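Local atomic coordinates of protein FimX (Pseudomonas aeruginosa PAO1, PDB entry 3HV8), a protein that belongs to the EAL-domain family, built on a curled mixed beta sheet flanked by helices, and binds C2E in a pocket of that domain. Residues E64-P67 with A68-L71; A77-A80 with E81-D84. All coordinates share one frame; numbering follows the deposited sequence.

Contact 1. Residues E64-P67 with A68-L71; sequences EVPP and AEFL. With C2E (9,9'-[(2R,3R,3aS,5S,7aR,9R,10R,10aS,12S,14aR)-3,5,10,12-tetrahydroxy-5,12-dioxidooctahydro-2H,7H-difuro[3,2-d:3',2'-j][1,3,7,9,2,8]tetraoxadiphosphacyclododecine-2,9-diyl]bis(2-amino-1,9-dihydro-6H-purin-6-one)), chain B.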
loop_
_atom_site.group_PDB
_atom_site.type_symbol
_atom_site.label_atom_id
_atom_site.label_comp_id
_atom_site.label_asym_id
_atom_site.label_seq_id
_atom_site.Cartn_x
_atom_site.Cartn_y
_atom_site.Cartn_z
ATOM N N GLU A 64 -14.254 5.398 14.160
ATOM C CA GLU A 64 -13.449 4.737 13.133
ATOM C C GLU A 64 -13.594 3.227 13.237
ATOM O O GLU A 64 -13.385 2.641 14.301
ATOM C CB GLU A 64 -11.978 5.140 13.238
ATOM C CG GLU A 64 -11.718 6.562 12.821
ATOM C CD GLU A 64 -10.289 7.005 13.070
ATOM O OE1 GLU A 64 -9.990 8.187 12.815
ATOM O OE2 GLU A 64 -9.458 6.180 13.516
ATOM N N VAL A 65 -13.970 2.613 12.122
ATOM C CA VAL A 65 -14.122 1.168 12.010
ATOM C C VAL A 65 -13.071 0.663 11.026
ATOM O O VAL A 65 -12.946 1.182 9.918
ATOM C CB VAL A 65 -15.516 0.801 11.487
ATOM C CG1 VAL A 65 -15.696 -0.710 11.389
ATOM C CG2 VAL A 65 -16.590 1.430 12.371
ATOM N N PRO A 66 -12.302 -0.352 11.431
ATOM C CA PRO A 66 -11.194 -0.867 10.618
ATOM C C PRO A 66 -11.649 -1.725 9.450
ATOM O O PRO A 66 -12.741 -2.308 9.496
ATOM C CB PRO A 66 -10.414 -1.738 11.605
ATOM C CG PRO A 66 -11.410 -2.173 12.604
ATOM C CD PRO A 66 -12.472 -1.104 12.688
ATOM N N PRO A 67 -10.811 -1.811 8.405
ATOM C CA PRO A 67 -11.095 -2.572 7.179
ATOM C C PRO A 67 -11.535 -4.006 7.439
ATOM O O PRO A 67 -12.367 -4.539 6.695
ATOM C CB PRO A 67 -9.753 -2.573 6.452
ATOM C CG PRO A 67 -9.102 -1.296 6.900
ATOM C CD PRO A 67 -9.544 -1.056 8.307
ATOM N N ALA A 68 -10.987 -4.613 8.481
ATOM C CA ALA A 68 -11.341 -5.982 8.840
ATOM C C ALA A 68 -12.852 -6.187 8.957
ATOM O O ALA A 68 -13.355 -7.260 8.629
ATOM C CB ALA A 68 -10.682 -6.347 10.150
ATOM N N GLU A 69 -13.568 -5.156 9.410
ATOM C CA GLU A 69 -15.003 -5.278 9.672
ATOM C C GLU A 69 -15.915 -4.970 8.487
ATOM O O GLU A 69 -17.140 -5.149 8.586
ATOM C CB GLU A 69 -15.394 -4.403 10.859
ATOM C CG GLU A 69 -14.579 -4.678 12.109
ATOM C CD GLU A 69 -14.979 -3.801 13.284
ATOM O OE1 GLU A 69 -16.154 -3.381 13.345
ATOM O OE2 GLU A 69 -14.120 -3.540 14.153
ATOM N N PHE A 70 -15.366 -4.519 7.363
ATOM C CA PHE A 70 -16.234 -4.164 6.238
ATOM C C PHE A 70 -15.737 -4.468 4.829
ATOM O O PHE A 70 -16.548 -4.605 3.932
ATOM C CB PHE A 70 -16.671 -2.684 6.326
ATOM C CG PHE A 70 -15.558 -1.699 6.076
ATOM C CD1 PHE A 70 -15.251 -1.292 4.792
ATOM C CD2 PHE A 70 -14.824 -1.177 7.140
ATOM C CE1 PHE A 70 -14.219 -0.377 4.564
ATOM C CE2 PHE A 70 -13.802 -0.259 6.922
ATOM C CZ PHE A 70 -13.498 0.136 5.634
ATOM N N LEU A 71 -14.420 -4.553 4.601
ATOM C CA LEU A 71 -13.930 -4.738 3.229
ATOM C C LEU A 71 -14.371 -6.049 2.596
ATOM O O LEU A 71 -14.726 -6.090 1.403
ATOM C CB LEU A 71 -12.399 -4.601 3.136
ATOM C CG LEU A 71 -11.845 -3.181 3.168
ATOM C CD1 LEU A 71 -10.330 -3.247 2.980
ATOM C CD2 LEU A 71 -12.490 -2.339 2.076
HETATM P P1 C2E B . -2.010 -4.163 5.516
HETATM O O2P C2E B . -0.773 -4.494 4.560
HETATM O O1P C2E B . -2.030 -5.219 6.549
HETATM O "O5'" C2E B . -1.857 -2.816 6.354
HETATM C "C5'" C2E B . -1.053 -2.864 7.549
HETATM C "C4'" C2E B . -1.873 -3.060 8.842
HETATM O "O4'" C2E B . -0.969 -3.016 9.972
HETATM C "C3'" C2E B . -2.744 -1.817 8.969
HETATM O "O3'" C2E B . -4.014 -2.183 9.530
HETATM C "C2'" C2E B . -1.930 -0.870 9.882
HETATM O "O2'" C2E B . -2.732 0.009 10.649
HETATM C "C1'" C2E B . -1.226 -1.882 10.787
HETATM N N9 C2E B . 0.031 -1.422 11.357
HETATM C C8 C2E B . 0.802 -0.365 10.935
HETATM N N7 C2E B . 1.947 -0.372 11.579
HETATM C C5 C2E B . 1.949 -1.419 12.454
HETATM C C6 C2E B . 2.887 -1.903 13.394
HETATM O O6 C2E B . 4.004 -1.403 13.543
HETATM N N1 C2E B . 2.521 -2.973 14.114
HETATM C C2 C2E B . 1.309 -3.570 13.957
HETATM N N2 C2E B . 1.010 -4.664 14.726
HETATM N N3 C2E B . 0.428 -3.132 13.088
HETATM C C4 C2E B . 0.725 -2.076 12.329
HETATM P P11 C2E B . -5.324 -1.561 8.834
HETATM O O21 C2E B . -6.574 -2.039 9.662
HETATM O O11 C2E B . -5.195 -0.099 8.668
HETATM O O5A C2E B . -5.333 -2.189 7.378
HETATM C C5A C2E B . -5.457 -3.610 7.235
HETATM C C4A C2E B . -5.613 -3.991 5.765
HETATM O O4A C2E B . -6.803 -3.382 5.243
HETATM C C3A C2E B . -4.488 -3.499 4.853
HETATM O O3A C2E B . -3.393 -4.404 4.792
HETATM C C2A C2E B . -5.190 -3.531 3.494
HETATM O O2A C2E B . -5.295 -4.884 3.018
HETATM C C1A C2E B . -6.613 -3.100 3.872
HETATM N N91 C2E B . -6.738 -1.662 3.666
HETATM C C81 C2E B . -6.484 -0.648 4.544
HETATM N N71 C2E B . -6.731 0.487 3.950
HETATM C C51 C2E B . -7.221 0.256 2.695
HETATM C C61 C2E B . -7.687 1.051 1.628
HETATM O O61 C2E B . -7.631 2.287 1.630
HETATM N N11 C2E B . -8.113 0.377 0.529
HETATM C C21 C2E B . -8.109 -0.989 0.439
HETATM N N21 C2E B . -8.516 -1.585 -0.721
HETATM N N31 C2E B . -7.656 -1.740 1.408
HETATM C C41 C2E B . -7.235 -1.136 2.526
#
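P66 and E69 close a beta turn that carries the chain from strand 64-65 to helix 71-76 along the wall of the C2E pocket. E69 N donates to P66 O at 3.0 Å, from above the carbonyl plane. The next carbonyl is gripped twice: F70 N reaches P67 O from well out of its plane, whereas L71 N meets the same oxygen in the carbonyl plane at 2.9 Å, with a nearly straight N-H...O angle of 172°. F70 is the N-cap of helix 71-76. Its CG sits between the backbone N and the carbonyl carbon (chi1 70°), which turns the ring back beneath the turn; P67 O then lies over one face, offset toward the rim, and V65 O at the edge, 3.4 Å from CE2. L55 and L57 of strand 49-58, with V20 and L24 of helix 20-30, also pack on this ring. On the outer side, the extended E69 crosses V65 at about a right angle and lays its carboxylate against aliphatic carbons, OE1 on V65 CG1 and OE2 on P66 CD, each at 3.3 Å. Facing the ligand, P67 CB touches L71 CD1 at 3.6 Å, and the same CB lies 3.3 Å from O4A of C2E.

Contact 2. Residues A77-A80 with E81-D84; sequences AGLA and EKID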
loop_
_atom_site.group_PDB
_atom_site.type_symbol
_atom_site.label_atom_id
_atom_site.label_comp_id
_atom_site.label_asym_id
_atom_site.label_seq_id
_atom_site.Cartn_x
_atom_site.Cartn_y
_atom_site.Cartn_z
ATOM N N ALA A 77 -20.667 -7.759 -1.800
ATOM C CA ALA A 77 -21.850 -6.978 -2.170
ATOM C C ALA A 77 -21.632 -6.090 -3.388
ATOM O O ALA A 77 -22.499 -5.286 -3.727
ATOM C CB ALA A 77 -22.316 -6.097 -0.991
ATOM N N GLY A 78 -20.471 -6.196 -4.034
ATOM C CA GLY A 78 -20.230 -5.442 -5.249
ATOM C C GLY A 78 -19.876 -3.977 -5.032
ATOM O O GLY A 78 -20.070 -3.157 -5.928
ATOM N N LEU A 79 -19.348 -3.659 -3.856
ATOM C CA LEU A 79 -19.008 -2.281 -3.489
ATOM C C LEU A 79 -17.501 -2.005 -3.441
ATOM O O LEU A 79 -17.098 -0.876 -3.152
ATOM C CB LEU A 79 -19.609 -1.940 -2.124
ATOM C CG LEU A 79 -21.143 -2.006 -2.040
ATOM C CD1 LEU A 79 -21.611 -1.678 -0.617
ATOM C CD2 LEU A 79 -21.804 -1.086 -3.075
ATOM N N ALA A 80 -16.670 -3.017 -3.708
ATOM C CA ALA A 80 -15.230 -2.853 -3.486
ATOM C C ALA A 80 -14.591 -1.860 -4.456
ATOM O O ALA A 80 -13.716 -1.081 -4.066
ATOM C CB ALA A 80 -14.499 -4.215 -3.530
ATOM N N GLU A 81 -15.029 -1.875 -5.711
ATOM C CA GLU A 81 -14.502 -0.931 -6.682
ATOM C C GLU A 81 -14.855 0.496 -6.299
ATOM O O GLU A 81 -14.015 1.393 -6.356
ATOM C CB GLU A 81 -15.023 -1.240 -8.084
ATOM C CG GLU A 81 -14.666 -2.641 -8.604
ATOM C CD GLU A 81 -15.742 -3.684 -8.322
ATOM O OE1 GLU A 81 -16.526 -3.514 -7.365
ATOM O OE2 GLU A 81 -15.798 -4.684 -9.072
ATOM N N LYS A 82 -16.102 0.709 -5.881
ATOM C CA LYS A 82 -16.533 2.041 -5.450
ATOM C C LYS A 82 -15.747 2.545 -4.244
ATOM O O LYS A 82 -15.400 3.717 -4.170
ATOM C CB LYS A 82 -18.034 2.055 -5.132
ATOM C CG LYS A 82 -18.909 2.290 -6.343
ATOM C CD LYS A 82 -20.334 2.624 -5.929
ATOM C CE LYS A 82 -21.286 1.512 -6.309
ATOM N NZ LYS A 82 -21.379 1.403 -7.791
ATOM N N ILE A 83 -15.472 1.676 -3.276
ATOM C CA ILE A 83 -14.644 2.074 -2.148
ATOM C C ILE A 83 -13.243 2.477 -2.607
ATOM O O ILE A 83 -12.718 3.517 -2.196
ATOM C CB ILE A 83 -14.567 0.947 -1.085
ATOM C CG1 ILE A 83 -15.917 0.818 -0.369
ATOM C CG2 ILE A 83 -13.425 1.199 -0.114
ATOM C CD1 ILE A 83 -15.994 -0.358 0.601
ATOM N N ASP A 84 -12.648 1.678 -3.486
ATOM C CA ASP A 84 -11.329 2.021 -4.004
ATOM C C ASP A 84 -11.345 3.363 -4.753
ATOM O O ASP A 84 -10.426 4.162 -4.599
ATOM C CB ASP A 84 -10.786 0.906 -4.916
ATOM C CG ASP A 84 -10.288 -0.310 -4.142
ATOM O OD1 ASP A 84 -10.099 -0.230 -2.902
ATOM O OD2 ASP A 84 -10.091 -1.350 -4.793
HETATM O O HOH W 1 -18.257 -1.237 -6.652
HETATM O O HOH W 2 -19.159 -4.440 -8.626
HETATM O O HOH W 3 -22.332 -1.503 -6.871
HETATM O O HOH W 4 -12.246 -2.042 -1.764
HETATM O O HOH W 5 -16.981 -5.537 -5.264
#
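Two carboxylates lie against the start of helix 80-96. A80 O lies over one face of the D84 carboxylate, 3.5 Å from CG, while OD2 is held by the hydroxyls of S112 and S115 and OD1 is hydrogen-bonded to C2E. A water also links A80 O to OD1, weakly on the OD1 side. The E81 carboxylate takes three waters on OE1, two on one side of its plane and the third on the other. The bend at chi2 (93°) brings OE1 back over the turn, 3.8 Å from G78 O. One of the paired waters donates to both OE1 and G78 O, 2.7 Å from G78 O, and accepts from K82 N; the lone one accepts from A80 N, in the first turn of the helix. G78, with positive phi, ends helix 71-76 in a Schellman motif, and its carbonyl is thus tied to the next helix through solvent. Direct bonds follow from I83 N to L79 O and from D84 N to A80 O, both 3.0 Å. Among its neighbours, L79 packs on L24 and Q25 of helix 20-30, I83 on A74 of helix 71-76, and A80 touches both K75 of that helix and A114 of helix 113-116.

How the contacts relate
Contacts 1 and 2 flank the short helix 71-76: residues 64-71 lead into it, and residues 77-84 leave it and start helix 80-96. Their centres are 13 Å apart, yet they touch where L71 CD2 packs on I83 CG2 at 4.3 Å. Both reach the same guanine of C2E. From contact 1, L71 CD1 approaches base atom N31 at 3.4 Å, a van der Waals contact; from contact 2, D84 OD1 accepts a hydrogen bond from the amino group N21, at 3.0 Å. The pocket thus draws on the start of helix 71-76 for van der Waals contact and on helix 80-96 for a polar one, with R56 and L55 of strand 49-58 adding further hydrogen bonds to the ligand.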